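Local atomic coordinates of sulfate transporter 4.1, chloroplastic (Arabidopsis thaliana, PDB entry 7LHV), a protein that cotransports sulfate with protons across a membrane and may help regulate sulfate assimilation in the plant. Residues 81-84 against 85-89; 88-91 against 92-96. All coordinates share one frame; numbering follows the deposited sequence.

Contact 1 of 2, residues 81-84 against 85-89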
loop_
_atom_site.group_PDB
_atom_site.type_symbol
_atom_site.label_atom_id
_atom_site.label_comp_id
_atom_site.label_asym_id
_atom_site.label_seq_id
_atom_site.Cartn_x
_atom_site.Cartn_y
_atom_site.Cartn_z
ATOM N N PRO A 81 18.217 -22.037 -19.029
ATOM C CA PRO A 81 16.854 -22.453 -19.400
ATOM C C PRO A 81 16.666 -22.674 -20.891
ATOM O O PRO A 81 15.678 -23.306 -21.283
ATOM C CB PRO A 81 15.979 -21.303 -18.885
ATOM C CG PRO A 81 16.902 -20.147 -18.751
ATOM C CD PRO A 81 18.236 -20.712 -18.390
ATOM N N CYS A 82 17.577 -22.174 -21.731
ATOM C CA CYS A 82 17.437 -22.348 -23.173
ATOM C C CYS A 82 17.363 -23.822 -23.550
ATOM O O CYS A 82 16.609 -24.203 -24.455
ATOM C CB CYS A 82 18.600 -21.673 -23.896
ATOM S SG CYS A 82 20.213 -22.410 -23.555
ATOM N N PHE A 83 18.115 -24.669 -22.844
ATOM C CA PHE A 83 18.114 -26.094 -23.147
ATOM C C PHE A 83 16.733 -26.713 -22.994
ATOM O O PHE A 83 16.480 -27.776 -23.568
ATOM C CB PHE A 83 19.122 -26.819 -22.258
ATOM C CG PHE A 83 20.547 -26.612 -22.672
ATOM C CD1 PHE A 83 21.114 -27.389 -23.667
ATOM C CD2 PHE A 83 21.322 -25.638 -22.068
ATOM C CE1 PHE A 83 22.428 -27.198 -24.052
ATOM C CE2 PHE A 83 22.636 -25.442 -22.448
ATOM C CZ PHE A 83 23.189 -26.224 -23.440
ATOM N N ARG A 84 15.830 -26.057 -22.256
ATOM C CA ARG A 84 14.464 -26.556 -22.148
ATOM C C ARG A 84 13.820 -26.731 -23.515
ATOM O O ARG A 84 12.966 -27.607 -23.687
ATOM C CB ARG A 84 13.622 -25.617 -21.285
ATOM C CG ARG A 84 13.790 -25.821 -19.791
ATOM C CD ARG A 84 12.943 -24.831 -19.014
ATOM N NE ARG A 84 11.529 -24.958 -19.341
ATOM C CZ ARG A 84 10.626 -24.008 -19.141
ATOM N NH1 ARG A 84 10.954 -22.842 -18.612
ATOM N NH2 ARG A 84 9.360 -24.237 -19.481
ATOM N N TRP A 85 14.209 -25.918 -24.499
ATOM C CA TRP A 85 13.737 -26.126 -25.860
ATOM C C TRP A 85 14.795 -26.725 -26.777
ATOM O O TRP A 85 14.473 -27.068 -27.919
ATOM C CB TRP A 85 13.217 -24.814 -26.467
ATOM C CG TRP A 85 14.135 -23.640 -26.324
ATOM C CD1 TRP A 85 14.075 -22.670 -25.369
ATOM C CD2 TRP A 85 15.240 -23.303 -27.171
ATOM N NE1 TRP A 85 15.078 -21.753 -25.563
ATOM C CE2 TRP A 85 15.808 -22.119 -26.663
ATOM C CE3 TRP A 85 15.809 -23.889 -28.306
ATOM C CZ2 TRP A 85 16.915 -21.510 -27.250
ATOM C CZ3 TRP A 85 16.907 -23.283 -28.887
ATOM C CH2 TRP A 85 17.449 -22.106 -28.358
ATOM N N ILE A 86 16.039 -26.860 -26.316
ATOM C CA ILE A 86 17.060 -27.485 -27.151
ATOM C C ILE A 86 16.857 -28.992 -27.214
ATOM O O ILE A 86 16.952 -29.599 -28.288
ATOM C CB ILE A 86 18.466 -27.122 -26.644
ATOM C CG1 ILE A 86 18.737 -25.634 -26.854
ATOM C CG2 ILE A 86 19.520 -27.957 -27.351
ATOM C CD1 ILE A 86 20.061 -25.172 -26.296
ATOM N N ARG A 87 16.578 -29.624 -26.071
ATOM C CA ARG A 87 16.402 -31.072 -26.049
ATOM C C ARG A 87 15.178 -31.489 -26.854
ATOM O O ARG A 87 15.237 -32.427 -27.658
ATOM C CB ARG A 87 16.291 -31.564 -24.606
ATOM C CG ARG A 87 17.573 -31.423 -23.806
ATOM C CD ARG A 87 17.394 -31.929 -22.383
ATOM N NE ARG A 87 18.627 -31.822 -21.611
ATOM C CZ ARG A 87 18.967 -30.766 -20.885
ATOM N NH1 ARG A 87 18.176 -29.711 -20.788
ATOM N NH2 ARG A 87 20.128 -30.772 -20.237
ATOM N N THR A 88 14.058 -30.799 -26.658
ATOM C CA THR A 88 12.828 -31.102 -27.386
ATOM C C THR A 88 12.722 -30.186 -28.603
ATOM O O THR A 88 11.936 -29.239 -28.651
ATOM C CB THR A 88 11.617 -30.957 -26.467
ATOM O OG1 THR A 88 11.522 -29.602 -26.013
ATOM C CG2 THR A 88 11.754 -31.877 -25.264
ATOM N N TYR A 89 13.541 -30.494 -29.605
ATOM C CA TYR A 89 13.660 -29.669 -30.802
ATOM C C TYR A 89 13.413 -30.543 -32.026
ATOM O O TYR A 89 14.239 -31.399 -32.359
ATOM C CB TYR A 89 15.032 -29.004 -30.865
ATOM C CG TYR A 89 15.202 -28.048 -32.020
ATOM C CD1 TYR A 89 14.612 -26.793 -31.994
ATOM C CD2 TYR A 89 15.956 -28.395 -33.131
ATOM C CE1 TYR A 89 14.763 -25.914 -33.041
ATOM C CE2 TYR A 89 16.111 -27.521 -34.184
ATOM C CZ TYR A 89 15.514 -26.282 -34.133
ATOM O OH TYR A 89 15.666 -25.407 -35.180
#

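Contact 2 of 2, residues 88-91 against 92-96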
loop_
_atom_site.group_PDB
_atom_site.type_symbol
_atom_site.label_atom_id
_atom_site.label_comp_id
_atom_site.label_asym_id
_atom_site.label_seq_id
_atom_site.Cartn_x
_atom_site.Cartn_y
_atom_site.Cartn_z
ATOM N N THR A 88 14.058 -30.799 -26.658
ATOM C CA THR A 88 12.828 -31.102 -27.386
ATOM C C THR A 88 12.722 -30.186 -28.603
ATOM O O THR A 88 11.936 -29.239 -28.651
ATOM C CB THR A 88 11.617 -30.957 -26.467
ATOM O OG1 THR A 88 11.522 -29.602 -26.013
ATOM C CG2 THR A 88 11.754 -31.877 -25.264
ATOM N N TYR A 89 13.541 -30.494 -29.605
ATOM C CA TYR A 89 13.660 -29.669 -30.802
ATOM C C TYR A 89 13.413 -30.543 -32.026
ATOM O O TYR A 89 14.239 -31.399 -32.359
ATOM C CB TYR A 89 15.032 -29.004 -30.865
ATOM C CG TYR A 89 15.202 -28.048 -32.020
ATOM C CD1 TYR A 89 14.612 -26.793 -31.994
ATOM C CD2 TYR A 89 15.956 -28.395 -33.131
ATOM C CE1 TYR A 89 14.763 -25.914 -33.041
ATOM C CE2 TYR A 89 16.111 -27.521 -34.184
ATOM C CZ TYR A 89 15.514 -26.282 -34.133
ATOM O OH TYR A 89 15.666 -25.407 -35.180
ATOM N N ARG A 90 12.284 -30.322 -32.692
ATOM C CA ARG A 90 11.939 -31.047 -33.914
ATOM C C ARG A 90 12.493 -30.254 -35.089
ATOM O O ARG A 90 11.897 -29.267 -35.523
ATOM C CB ARG A 90 10.431 -31.234 -34.020
ATOM C CG ARG A 90 9.848 -32.141 -32.953
ATOM C CD ARG A 90 8.340 -32.242 -33.081
ATOM N NE ARG A 90 7.946 -32.883 -34.331
ATOM C CZ ARG A 90 7.810 -34.191 -34.490
ATOM N NH1 ARG A 90 8.025 -35.036 -33.496
ATOM N NH2 ARG A 90 7.446 -34.665 -35.679
ATOM N N TRP A 91 13.624 -30.714 -35.629
ATOM C CA TRP A 91 14.413 -29.900 -36.549
ATOM C C TRP A 91 13.603 -29.474 -37.769
ATOM O O TRP A 91 13.610 -28.298 -38.149
ATOM C CB TRP A 91 15.659 -30.681 -36.970
ATOM C CG TRP A 91 16.453 -30.069 -38.081
ATOM C CD1 TRP A 91 16.222 -30.190 -39.420
ATOM C CD2 TRP A 91 17.637 -29.275 -37.948
ATOM N NE1 TRP A 91 17.178 -29.501 -40.128
ATOM C CE2 TRP A 91 18.060 -28.933 -39.248
ATOM C CE3 TRP A 91 18.377 -28.813 -36.855
ATOM C CZ2 TRP A 91 19.187 -28.150 -39.486
ATOM C CZ3 TRP A 91 19.495 -28.037 -37.092
ATOM C CH2 TRP A 91 19.889 -27.711 -38.397
ATOM N N SER A 92 12.863 -30.414 -38.365
ATOM C CA SER A 92 12.317 -30.217 -39.708
ATOM C C SER A 92 11.436 -28.975 -39.792
ATOM O O SER A 92 11.629 -28.123 -40.666
ATOM C CB SER A 92 11.537 -31.459 -40.138
ATOM O OG SER A 92 10.368 -31.619 -39.355
ATOM N N GLU A 93 10.461 -28.851 -38.895
ATOM C CA GLU A 93 9.558 -27.706 -38.949
ATOM C C GLU A 93 10.021 -26.556 -38.067
ATOM O O GLU A 93 9.856 -25.382 -38.434
ATOM C CB GLU A 93 8.143 -28.129 -38.549
ATOM C CG GLU A 93 7.564 -29.230 -39.420
ATOM C CD GLU A 93 6.253 -29.768 -38.881
ATOM O OE1 GLU A 93 5.840 -29.339 -37.784
ATOM O OE2 GLU A 93 5.633 -30.615 -39.559
ATOM N N TYR A 94 10.603 -26.874 -36.909
ATOM C CA TYR A 94 11.011 -25.824 -35.985
ATOM C C TYR A 94 12.099 -24.951 -36.590
ATOM O O TYR A 94 12.092 -23.734 -36.395
ATOM C CB TYR A 94 11.482 -26.420 -34.659
ATOM C CG TYR A 94 10.360 -26.942 -33.789
ATOM C CD1 TYR A 94 9.040 -26.886 -34.215
ATOM C CD2 TYR A 94 10.622 -27.488 -32.542
ATOM C CE1 TYR A 94 8.015 -27.361 -33.425
ATOM C CE2 TYR A 94 9.602 -27.965 -31.744
ATOM C CZ TYR A 94 8.301 -27.898 -32.191
ATOM O OH TYR A 94 7.281 -28.372 -31.400
ATOM N N PHE A 95 13.046 -25.542 -37.326
ATOM C CA PHE A 95 14.127 -24.731 -37.877
ATOM C C PHE A 95 13.584 -23.723 -38.882
ATOM O O PHE A 95 13.921 -22.537 -38.826
ATOM C CB PHE A 95 15.206 -25.622 -38.503
ATOM C CG PHE A 95 16.438 -24.869 -38.979
ATOM C CD1 PHE A 95 16.373 -23.948 -40.016
ATOM C CD2 PHE A 95 17.657 -25.071 -38.355
ATOM C CE1 PHE A 95 17.502 -23.264 -40.430
ATOM C CE2 PHE A 95 18.787 -24.385 -38.764
ATOM C CZ PHE A 95 18.708 -23.483 -39.801
ATOM N N LYS A 96 12.739 -24.173 -39.812
ATOM C CA LYS A 96 12.224 -23.255 -40.821
ATOM C C LYS A 96 11.356 -22.176 -40.182
ATOM O O LYS A 96 11.463 -20.990 -40.528
ATOM C CB LYS A 96 11.460 -24.020 -41.910
ATOM C CG LYS A 96 10.165 -24.695 -41.482
ATOM C CD LYS A 96 9.533 -25.462 -42.632
ATOM C CE LYS A 96 8.984 -24.533 -43.711
ATOM N NZ LYS A 96 7.836 -23.705 -43.247
#

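Contact 1 of 2, residues 81-84 against 85-89
Trp85 carries its CG between its own backbone N and carbonyl carbon (chi1 49°), which folds the indole back so that one face lies against the carbonyl oxygen of Cys82. Farther out on the same ring, Trp85 CZ2 meets Cys82 CB at 3.8 Å. Ile86 has CG1 beside its backbone N and an extended tip (chi2 176°), and this brings CD1 over a face of the Phe83 ring, 3.9 Å from the centroid: a CH-pi contact displaced toward the rim. Cys82 SG touches the same methyl, Ile86 CD1, at 3.9 Å. Arg87 runs straight back along the turn, NH1 lying 3.4 Å from Phe83 CB, with a long, weak ion pair to Asp77 beyond. Arg84 sends its NH2 elsewhere, to the carbonyl oxygen of Glu362.

The backbone mixes two spacings. Trp85 N bonds to Cys82 O at 3.0 Å from above the carbonyl plane, three residues back, whereas Arg87 N reaches Phe83 O at 3.1 Å almost straight (172°), four residues back. Thr88 OG1 adds a weak bond to Arg84 O. This is a single, loosely bonded helical turn, with 3-10 and alpha spacings side by side, linking helix 72-79 to helix 91-119 of the SLC26 transporter.

Contact 2 of 2, residues 88-91 against 92-96
Tyr89 and Tyr94 run antiparallel past one another at the start of helix 91-119. From a CB that points away from the helix, Tyr89 turns its CG anti to the backbone N (chi1 -176°), and the ring comes back alongside residues 94 and 95. Its CD1 sits near the plane of the Tyr94 ring, at the edge, 4.1 Å from Tyr94 CD2. Next, CE1 of Tyr89 rests on Tyr94 CB at 3.7 Å, and CZ passes the backbone N of Phe95. At the tip, Tyr89 OH lies 3.4 Å from Phe95 CB; its angle to Phe95 N is too poor for a hydrogen bond. With an alanine here the ring and its contacts would be lost, and a gap along Tyr94 CB and Phe95 CB would probably open.

Arg90, at the N-cap position, works on Tyr94 twice. Its carbonyl O takes the Tyr94 N-H at 3.1 Å, nearly along the C=O axis (173°), and its CB lies over a face of the Tyr94 ring, 4.1 Å from the centroid. Trp91 and Phe95 leave the chain in the same direction, one beside the other: Phe95 CD2 comes over a face of the indole, 3.5 Å from Trp91 CH2, with the planes inclined at 42°. The backbone joins the same pair, Phe95 N bonding to Trp91 O at 2.9 Å.

The whole group sits where the loop after helix 83-86 runs into helix 91-119, with Tyr94 touching Lys403 and Tyr89 touching Thr404 in the loop between helices 391-399 and 406-426.

How the contacts relate
Contacts 1 and 2 are successive steps along one run of chain, their centres about 11 Å apart, and they share Thr88 and Tyr89. Thr88 makes a weak bond back to the turn at 83-86, while Tyr89 looks forward and packs on the helix of 92-96; these two residues belong to the short loop that joins helix 83-86 to helix 91-119. Thr404 touches both Trp85 of contact 1 and Tyr89, putting one loop against both contacts. The centres of contacts 1 and 2 lie about 28 and 33 Å from the centre of the chain, and neither contributes a residue to the lipid pockets seen in this structure.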